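Local structure of peptidase M16 domain protein (Alicyclobacillus acidocaldarius subsp. acidocaldarius DSM 446, 4XEA) at residues Leu5-Arg10 with Thr21-Pro26; Asp280-Pro285 with Ser334-Val339; Phe188-Asn193 with Lys221-Ile226. The protein probably cleaves peptides as a metal-dependent hydrolase of the M16 (insulinase-like) family and holds a nickel ion in its metal site. All blocks are in the same frame, centred on the assembly; numbering follows the deposited sequence.

Contact 1 of 3, residues Leu5-Arg10 with Thr21-Pro26; sequences LPFETR and TLMPRP
Arg10 and Leu22 form an antiparallel hydrogen-bonded pair at the edge of the mixed sheet, where the N-terminal loop 5-10 runs into the outermost strand 10-13. Arg10 N donates to Leu22 O at 2.9 Å along an almost straight line (178°), and Leu22 N bonds back to Arg10 O. Nearer the N-terminus regular pairing ends. Glu8 O, buried without a hydrogen-bond partner, meets Met23 CA at 3.4 Å in a CA-H...O contact. The paired strands 10-13 and 19-24 make a beta-hairpin, and strand 194-200 continues the sheet on its other side. Phe7 then closes over the end of strand 19-24. With CG between the backbone N and the carbonyl carbon (chi1 47°), its ring is brought against the side chains of Met23 and Arg25. Arg25 CD lies over one face and Leu5 CB over the opposite one, while Met23 SE stands 5.0 Å from the ring centroid in an oblique Met-aromatic contact. The long, flexible Met23 and Arg25 suit this place because both also pack on Leu370 of helix 367-379; the Arg25 guanidinium bonds to Asn367. Thr9 CG2 touches Thr21 CG2 at 3.7 Å; beta-branched threonines suit such extended chain. On the sheet face of Leu22, touched by helix 204-216, Arg10 grips Glu8 side-on, Arg10 NH2 to Glu8 OE1 at 3.0 Å and Arg10 NE to Glu8 OE2 at 3.3 Å from above the carboxylate plane. Arg10 NH1 is salt-bridged to Asp205.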
loop_
_atom_site.group_PDB
_atom_site.type_symbol
_atom_site.label_atom_id
_atom_site.label_comp_id
_atom_site.label_asym_id
_atom_site.label_seq_id
_atom_site.Cartn_x
_atom_site.Cartn_y
_atom_site.Cartn_z
ATOM N N LEU A 5 3.522 -4.310 25.471
ATOM C CA LEU A 5 2.551 -4.646 24.442
ATOM C C LEU A 5 1.277 -5.204 25.071
ATOM O O LEU A 5 1.346 -5.855 26.113
ATOM C CB LEU A 5 3.148 -5.639 23.456
ATOM C CG LEU A 5 4.187 -4.964 22.554
ATOM C CD1 LEU A 5 5.164 -6.006 21.965
ATOM C CD2 LEU A 5 3.495 -4.118 21.462
ATOM N N PRO A 6 0.107 -4.950 24.445
ATOM C CA PRO A 6 -1.167 -5.429 25.000
ATOM C C PRO A 6 -1.384 -6.945 24.933
ATOM O O PRO A 6 -2.284 -7.460 25.592
ATOM C CB PRO A 6 -2.222 -4.722 24.142
ATOM C CG PRO A 6 -1.505 -3.655 23.421
ATOM C CD PRO A 6 -0.106 -4.109 23.253
ATOM N N PHE A 7 -0.557 -7.646 24.169
ATOM C CA PHE A 7 -0.697 -9.082 23.940
ATOM C C PHE A 7 0.528 -9.832 24.446
ATOM O O PHE A 7 1.561 -9.228 24.702
ATOM C CB PHE A 7 -0.839 -9.354 22.443
ATOM C CG PHE A 7 0.184 -8.629 21.571
ATOM C CD1 PHE A 7 -0.144 -7.435 20.932
ATOM C CD2 PHE A 7 1.451 -9.157 21.372
ATOM C CE1 PHE A 7 0.799 -6.771 20.111
ATOM C CE2 PHE A 7 2.408 -8.501 20.544
ATOM C CZ PHE A 7 2.070 -7.309 19.922
ATOM N N GLU A 8 0.398 -11.154 24.559
ATOM C CA GLU A 8 1.499 -12.023 24.947
ATOM C C GLU A 8 2.462 -12.145 23.785
ATOM O O GLU A 8 2.032 -12.175 22.624
ATOM C CB GLU A 8 0.992 -13.432 25.320
ATOM C CG GLU A 8 2.122 -14.465 25.428
ATOM C CD GLU A 8 1.697 -15.819 26.000
ATOM O OE1 GLU A 8 0.560 -16.259 25.762
ATOM O OE2 GLU A 8 2.549 -16.463 26.640
ATOM N N THR A 9 3.751 -12.209 24.100
ATOM C CA THR A 9 4.760 -12.690 23.161
ATOM C C THR A 9 5.433 -13.939 23.739
ATOM O O THR A 9 6.136 -13.859 24.756
ATOM C CB THR A 9 5.809 -11.619 22.850
ATOM O OG1 THR A 9 5.148 -10.465 22.349
ATOM C CG2 THR A 9 6.824 -12.115 21.819
ATOM N N ARG A 10 5.243 -15.068 23.049
ATOM C CA ARG A 10 5.746 -16.372 23.464
ATOM C C ARG A 10 6.823 -16.824 22.469
ATOM O O ARG A 10 6.524 -17.179 21.326
ATOM C CB ARG A 10 4.594 -17.386 23.521
ATOM C CG ARG A 10 4.909 -18.693 24.253
ATOM C CD ARG A 10 3.739 -19.683 24.188
ATOM N NE ARG A 10 2.505 -19.148 24.777
ATOM C CZ ARG A 10 1.364 -19.837 24.919
ATOM N NH1 ARG A 10 1.261 -21.089 24.481
ATOM N NH2 ARG A 10 0.316 -19.266 25.490
ATOM N N THR A 21 8.164 -17.578 17.549
ATOM C CA THR A 21 7.573 -16.483 18.327
ATOM C C THR A 21 6.110 -16.355 17.953
ATOM O O THR A 21 5.803 -16.132 16.783
ATOM C CB THR A 21 8.289 -15.150 18.060
ATOM O OG1 THR A 21 9.607 -15.185 18.677
ATOM C CG2 THR A 21 7.482 -13.982 18.640
ATOM N N LEU A 22 5.220 -16.511 18.937
ATOM C CA LEU A 22 3.789 -16.381 18.730
ATOM C C LEU A 22 3.294 -15.135 19.465
ATOM O O LEU A 22 3.679 -14.877 20.607
ATOM C CB LEU A 22 3.029 -17.612 19.240
ATOM C CG LEU A 22 3.423 -19.003 18.728
ATOM C CD1 LEU A 22 2.606 -20.120 19.460
ATOM C CD2 LEU A 22 3.293 -19.125 17.213
HETATM N N MSE A 23 2.472 -14.347 18.784
HETATM C CA MSE A 23 1.856 -13.149 19.356
HETATM C C MSE A 23 0.326 -13.203 19.206
HETATM O O MSE A 23 -0.246 -12.549 18.328
HETATM C CB MSE A 23 2.422 -11.896 18.659
HETATM C CG MSE A 23 3.862 -11.587 19.041
HETATM SE SE MSE A 23 4.578 -10.165 17.915
HETATM C CE MSE A 23 5.124 -11.284 16.407
ATOM N N PRO A 24 -0.358 -13.977 20.071
ATOM C CA PRO A 24 -1.810 -14.076 19.958
ATOM C C PRO A 24 -2.525 -12.756 20.288
ATOM O O PRO A 24 -2.187 -12.103 21.260
ATOM C CB PRO A 24 -2.166 -15.181 20.972
ATOM C CG PRO A 24 -1.014 -15.225 21.933
ATOM C CD PRO A 24 0.190 -14.840 21.135
ATOM N N ARG A 25 -3.483 -12.354 19.447
ATOM C CA ARG A 25 -4.253 -11.110 19.614
ATOM C C ARG A 25 -5.690 -11.508 19.333
ATOM O O ARG A 25 -6.121 -11.490 18.186
ATOM C CB ARG A 25 -3.752 -10.027 18.640
ATOM C CG ARG A 25 -2.227 -9.816 18.681
ATOM C CD ARG A 25 -1.725 -8.910 17.551
ATOM N NE ARG A 25 -2.199 -7.538 17.729
ATOM C CZ ARG A 25 -2.338 -6.625 16.766
ATOM N NH1 ARG A 25 -2.010 -6.889 15.505
ATOM N NH2 ARG A 25 -2.815 -5.425 17.081
ATOM N N PRO A 26 -6.433 -11.900 20.387
ATOM C CA PRO A 26 -7.721 -12.600 20.216
ATOM C C PRO A 26 -8.833 -11.772 19.586
ATOM O O PRO A 26 -9.790 -12.339 19.044
ATOM C CB PRO A 26 -8.096 -13.037 21.643
ATOM C CG PRO A 26 -7.212 -12.265 22.574
ATOM C CD PRO A 26 -5.964 -11.921 21.788
#

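Contact 2 of 3, residues Asp280-Pro285 with Ser334-Val339; sequences DALFGP and SHLARV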
loop_
_atom_site.group_PDB
_atom_site.type_symbol
_atom_site.label_atom_id
_atom_site.label_comp_id
_atom_site.label_asym_id
_atom_site.label_seq_id
_atom_site.Cartn_x
_atom_site.Cartn_y
_atom_site.Cartn_z
ATOM N N ASP A 280 14.436 11.425 8.180
ATOM C CA ASP A 280 13.191 12.174 8.279
ATOM C C ASP A 280 13.464 13.651 8.567
ATOM O O ASP A 280 12.833 14.529 7.945
ATOM C CB ASP A 280 12.230 11.606 9.335
ATOM C CG ASP A 280 10.970 12.431 9.460
ATOM O OD1 ASP A 280 10.147 12.496 8.509
ATOM O OD2 ASP A 280 10.817 13.072 10.503
ATOM N N ALA A 281 14.415 13.912 9.479
ATOM C CA ALA A 281 14.778 15.288 9.854
ATOM C C ALA A 281 15.417 16.024 8.680
ATOM O O ALA A 281 15.176 17.210 8.490
ATOM C CB ALA A 281 15.749 15.286 11.084
ATOM N N LEU A 282 16.255 15.328 7.919
ATOM C CA LEU A 282 16.969 15.939 6.794
ATOM C C LEU A 282 16.074 16.116 5.567
ATOM O O LEU A 282 16.147 17.134 4.883
ATOM C CB LEU A 282 18.195 15.097 6.401
ATOM C CG LEU A 282 19.375 15.157 7.394
ATOM C CD1 LEU A 282 20.420 14.072 7.148
ATOM C CD2 LEU A 282 20.063 16.514 7.398
ATOM N N PHE A 283 15.263 15.093 5.270
ATOM C CA PHE A 283 14.638 14.974 3.962
ATOM C C PHE A 283 13.115 14.696 4.001
ATOM O O PHE A 283 12.477 14.619 2.951
ATOM C CB PHE A 283 15.306 13.796 3.245
ATOM C CG PHE A 283 16.782 13.948 3.004
ATOM C CD1 PHE A 283 17.265 14.955 2.176
ATOM C CD2 PHE A 283 17.696 13.012 3.520
ATOM C CE1 PHE A 283 18.632 15.067 1.924
ATOM C CE2 PHE A 283 19.048 13.113 3.241
ATOM C CZ PHE A 283 19.510 14.138 2.447
ATOM N N GLY A 284 12.530 14.574 5.190
ATOM C CA GLY A 284 11.167 14.064 5.343
ATOM C C GLY A 284 10.117 15.006 4.824
ATOM O O GLY A 284 10.405 16.196 4.564
ATOM N N PRO A 285 8.866 14.512 4.706
ATOM C CA PRO A 285 7.835 15.336 4.079
ATOM C C PRO A 285 7.458 16.574 4.872
ATOM O O PRO A 285 6.892 17.502 4.304
ATOM C CB PRO A 285 6.620 14.398 3.974
ATOM C CG PRO A 285 6.963 13.200 4.724
ATOM C CD PRO A 285 8.422 13.131 4.931
ATOM N N SER A 334 24.399 20.994 -0.891
ATOM C CA SER A 334 24.483 22.236 -0.107
ATOM C C SER A 334 23.860 22.108 1.256
ATOM O O SER A 334 24.452 22.523 2.247
ATOM C CB SER A 334 23.753 23.361 -0.814
ATOM O OG SER A 334 24.537 23.853 -1.857
ATOM N N HIS A 335 22.629 21.576 1.277
ATOM C CA HIS A 335 21.918 21.263 2.506
ATOM C C HIS A 335 22.832 20.473 3.441
ATOM O O HIS A 335 23.089 20.905 4.557
ATOM C CB HIS A 335 20.631 20.491 2.157
ATOM C CG HIS A 335 19.757 20.156 3.329
ATOM N ND1 HIS A 335 19.406 21.072 4.295
ATOM C CD2 HIS A 335 19.107 19.007 3.646
ATOM C CE1 HIS A 335 18.607 20.494 5.176
ATOM N NE2 HIS A 335 18.403 19.243 4.801
ATOM N N LEU A 336 23.375 19.348 2.960
ATOM C CA LEU A 336 24.252 18.512 3.779
ATOM C C LEU A 336 25.533 19.223 4.189
ATOM O O LEU A 336 26.005 19.017 5.298
ATOM C CB LEU A 336 24.580 17.174 3.086
ATOM C CG LEU A 336 23.361 16.262 2.843
ATOM C CD1 LEU A 336 23.772 14.978 2.100
ATOM C CD2 LEU A 336 22.620 15.902 4.122
ATOM N N ALA A 337 26.080 20.067 3.316
ATOM C CA ALA A 337 27.308 20.815 3.645
ATOM C C ALA A 337 27.065 21.780 4.802
ATOM O O ALA A 337 27.936 21.989 5.649
ATOM C CB ALA A 337 27.858 21.592 2.402
ATOM N N ARG A 338 25.874 22.368 4.847
ATOM C CA ARG A 338 25.524 23.274 5.951
ATOM C C ARG A 338 25.317 22.521 7.263
ATOM O O ARG A 338 25.792 22.964 8.307
ATOM C CB ARG A 338 24.303 24.127 5.616
ATOM C CG ARG A 338 24.689 25.423 4.913
ATOM C CD ARG A 338 23.478 26.142 4.367
ATOM N NE ARG A 338 22.797 25.323 3.363
ATOM C CZ ARG A 338 21.704 25.700 2.702
ATOM N NH1 ARG A 338 21.162 24.869 1.807
ATOM N NH2 ARG A 338 21.157 26.903 2.936
ATOM N N VAL A 339 24.622 21.386 7.214
ATOM C CA VAL A 339 24.415 20.598 8.414
ATOM C C VAL A 339 25.758 20.039 8.909
ATOM O O VAL A 339 25.975 19.914 10.099
ATOM C CB VAL A 339 23.404 19.443 8.178
ATOM C CG1 VAL A 339 23.337 18.537 9.396
ATOM C CG2 VAL A 339 22.002 19.993 7.801
#
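Leu282 meets His335, Leu336 and Val339 near the end of helix 265-283, and its side chain can be followed outward. CB rests over one face of the neighbouring Phe283 ring, 3.6 Å above the plane and offset toward the rim. Beyond CG the chain forks. CD1 reaches Leu336 CD2 at 4.2 Å, the two leucines crossing at about a right angle. CD2 takes the other direction, to Val339 CG2 at 4.0 Å, and also passes close to His335 NE2. A branched leucine suits this place, since its two methyls can serve two residues of helix 325-342. Phe283 adds to the same apolar patch: its CZ touches Leu336 CD2 at 3.9 Å. The one polar link joins a side chain to the backbone. His335, its CG anti to the backbone N (chi1 -177°), is carried across so that NE2 donates to Leu282 O at 3.1 Å. The bond is bent (140°), and although the donor lies in the carbonyl plane on a lone pair, the oxygen is tilted from the imidazole plane. His335 thus gives a partner to a carbonyl in the last turn, while Val339 CG2 lies over one face of the imidazole and Phe289 stacks on this ring. The last turn of helix 265-283 abuts the flank of helix 325-342, with Phe406 of helix 399-409 packing against Leu282, Leu336 and Val339 and helix 346-363 touching Asp280 and Ala281.

Contact 3 of 3, residues Phe188-Asn193 with Lys221-Ile226; sequences FYHPSN and KEPPAI
The His190 ring is sandwiched between two prolines, with Pro223 CA over one face, 3.7 Å from the centroid in a CH-pi contact, and Pro191 CD over the other. At its edge NE2 donates to Lys221 O at 2.7 Å, the donor standing above the carbonyl plane. The other ring nitrogen, ND1, accepts Ser192 N at 3.1 Å and is also hydrogen-bonded to Ser192 OG. Histidine suits the place because a flat ring offers prolines two faces and still has a nitrogen for each loop. A leucine here would probably keep some of the proline packing but leave Lys221 O and Ser192 N without their mates, setting the two loops free to shift. A water bridges Ser192 OG and Pro224 O. Further on, Ile226 CD1 packs obliquely on Phe188 CD2 at 3.8 Å, and Phe188 also stacks on Tyr39. Asn193 ND2 donates to Phe188 O at 3.0 Å, on a lone pair in the carbonyl plane, tying the turn together. Residues 221-224 run in an extended, polyproline II-like conformation along the turn that links helix 178-188 to strand 194-200, a loop-on-loop contact at one end of the mixed sheet.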
loop_
_atom_site.group_PDB
_atom_site.type_symbol
_atom_site.label_atom_id
_atom_site.label_comp_id
_atom_site.label_asym_id
_atom_site.label_seq_id
_atom_site.Cartn_x
_atom_site.Cartn_y
_atom_site.Cartn_z
ATOM N N PHE A 188 20.979 -24.262 3.968
ATOM C CA PHE A 188 20.364 -23.048 4.500
ATOM C C PHE A 188 18.951 -23.209 4.974
ATOM O O PHE A 188 18.462 -22.361 5.692
ATOM C CB PHE A 188 20.431 -21.915 3.463
ATOM C CG PHE A 188 21.821 -21.384 3.244
ATOM C CD1 PHE A 188 22.544 -21.748 2.122
ATOM C CD2 PHE A 188 22.412 -20.532 4.168
ATOM C CE1 PHE A 188 23.845 -21.276 1.906
ATOM C CE2 PHE A 188 23.693 -20.019 3.956
ATOM C CZ PHE A 188 24.418 -20.383 2.819
ATOM N N TYR A 189 18.290 -24.296 4.591
ATOM C CA TYR A 189 16.901 -24.502 4.978
ATOM C C TYR A 189 16.756 -25.446 6.151
ATOM O O TYR A 189 15.672 -25.915 6.429
ATOM C CB TYR A 189 16.087 -24.970 3.787
ATOM C CG TYR A 189 15.601 -23.828 2.933
ATOM C CD1 TYR A 189 16.481 -23.141 2.094
ATOM C CD2 TYR A 189 14.257 -23.429 2.962
ATOM C CE1 TYR A 189 16.053 -22.073 1.303
ATOM C CE2 TYR A 189 13.814 -22.380 2.161
ATOM C CZ TYR A 189 14.730 -21.686 1.348
ATOM O OH TYR A 189 14.312 -20.663 0.531
ATOM N N HIS A 190 17.854 -25.703 6.857
ATOM C CA HIS A 190 17.787 -26.436 8.085
ATOM C C HIS A 190 17.069 -25.594 9.140
ATOM O O HIS A 190 17.241 -24.387 9.175
ATOM C CB HIS A 190 19.203 -26.808 8.593
ATOM C CG HIS A 190 19.172 -27.792 9.712
ATOM N ND1 HIS A 190 18.981 -27.418 11.024
ATOM C CD2 HIS A 190 19.287 -29.140 9.715
ATOM C CE1 HIS A 190 18.990 -28.497 11.790
ATOM N NE2 HIS A 190 19.171 -29.557 11.022
ATOM N N PRO A 191 16.289 -26.227 10.018
ATOM C CA PRO A 191 15.517 -25.412 10.963
ATOM C C PRO A 191 16.338 -24.513 11.898
ATOM O O PRO A 191 15.824 -23.473 12.350
ATOM C CB PRO A 191 14.713 -26.455 11.767
ATOM C CG PRO A 191 15.226 -27.820 11.316
ATOM C CD PRO A 191 15.814 -27.626 9.970
ATOM N N SER A 192 17.582 -24.897 12.160
ATOM C CA SER A 192 18.506 -24.141 12.981
ATOM C C SER A 192 18.891 -22.826 12.303
ATOM O O SER A 192 19.397 -21.922 12.978
ATOM C CB SER A 192 19.788 -24.947 13.263
ATOM O OG SER A 192 20.460 -25.251 12.054
ATOM N N ASN A 193 18.652 -22.719 10.988
ATOM C CA ASN A 193 18.957 -21.483 10.259
ATOM C C ASN A 193 17.720 -20.615 10.009
ATOM O O ASN A 193 17.780 -19.649 9.224
ATOM C CB ASN A 193 19.646 -21.775 8.927
ATOM C CG ASN A 193 20.353 -20.505 8.328
ATOM O OD1 ASN A 193 21.063 -19.773 9.026
ATOM N ND2 ASN A 193 20.210 -20.316 7.034
ATOM N N LYS A 221 18.701 -33.707 9.896
ATOM C CA LYS A 221 20.132 -33.859 10.052
ATOM C C LYS A 221 20.672 -32.971 11.166
ATOM O O LYS A 221 19.966 -32.099 11.703
ATOM C CB LYS A 221 20.846 -33.485 8.746
ATOM C CG LYS A 221 20.722 -34.545 7.633
ATOM C CD LYS A 221 20.891 -33.873 6.257
ATOM C CE LYS A 221 20.743 -34.863 5.097
ATOM N NZ LYS A 221 20.422 -34.109 3.835
ATOM N N GLU A 222 21.930 -33.233 11.512
ATOM C CA GLU A 222 22.692 -32.337 12.360
ATOM C C GLU A 222 22.742 -31.000 11.683
ATOM O O GLU A 222 22.811 -30.928 10.451
ATOM C CB GLU A 222 24.129 -32.842 12.592
ATOM C CG GLU A 222 24.184 -34.140 13.406
ATOM C CD GLU A 222 23.209 -34.109 14.582
ATOM O OE1 GLU A 222 23.238 -33.128 15.370
ATOM O OE2 GLU A 222 22.387 -35.047 14.696
ATOM N N PRO A 223 22.670 -29.936 12.482
ATOM C CA PRO A 223 22.659 -28.624 11.850
ATOM C C PRO A 223 23.962 -28.383 11.072
ATOM O O PRO A 223 25.032 -28.557 11.611
ATOM C CB PRO A 223 22.501 -27.655 13.029
ATOM C CG PRO A 223 22.528 -28.497 14.295
ATOM C CD PRO A 223 22.329 -29.899 13.917
ATOM N N PRO A 224 23.870 -28.043 9.790
ATOM C CA PRO A 224 25.056 -27.521 9.099
ATOM C C PRO A 224 25.673 -26.274 9.778
ATOM O O PRO A 224 24.962 -25.392 10.266
ATOM C CB PRO A 224 24.527 -27.145 7.714
ATOM C CG PRO A 224 23.214 -27.888 7.594
ATOM C CD PRO A 224 22.660 -27.931 8.962
ATOM N N ALA A 225 27.004 -26.269 9.851
ATOM C CA ALA A 225 27.802 -25.108 10.229
ATOM C C ALA A 225 28.031 -24.309 8.935
ATOM O O ALA A 225 28.402 -24.870 7.920
ATOM C CB ALA A 225 29.154 -25.568 10.819
ATOM N N ILE A 226 27.847 -22.993 8.985
ATOM C CA ILE A 226 27.994 -22.149 7.821
ATOM C C ILE A 226 29.019 -21.058 8.131
ATOM O O ILE A 226 28.836 -20.344 9.100
ATOM C CB ILE A 226 26.650 -21.522 7.488
ATOM C CG1 ILE A 226 25.583 -22.611 7.193
ATOM C CG2 ILE A 226 26.806 -20.473 6.314
ATOM C CD1 ILE A 226 24.151 -22.059 7.169
HETATM O O HOH W 1 22.380 -24.213 10.310
#

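Overall arrangement
Contact 2 is the buried one of the three, while contacts 1 and 3 are only partly buried. Contacts 1 and 3 share a sheet: 21-26 pairs with strand 194-200, and the loop of contact 3 leads into that strand, yet their centres lie about 28 Å apart. Contact 2 belongs to a separate group of helices, with its centre about 44 Å from that of contact 3, on the opposite side of the chain's centre. Chemistry follows place. The sheet edge in contact 1 is joined by paired backbone bonds, whereas in contacts 2 and 3 a histidine NE2 reaches a backbone carbonyl, set beside leucines between helices in one and between prolines of loops in the other.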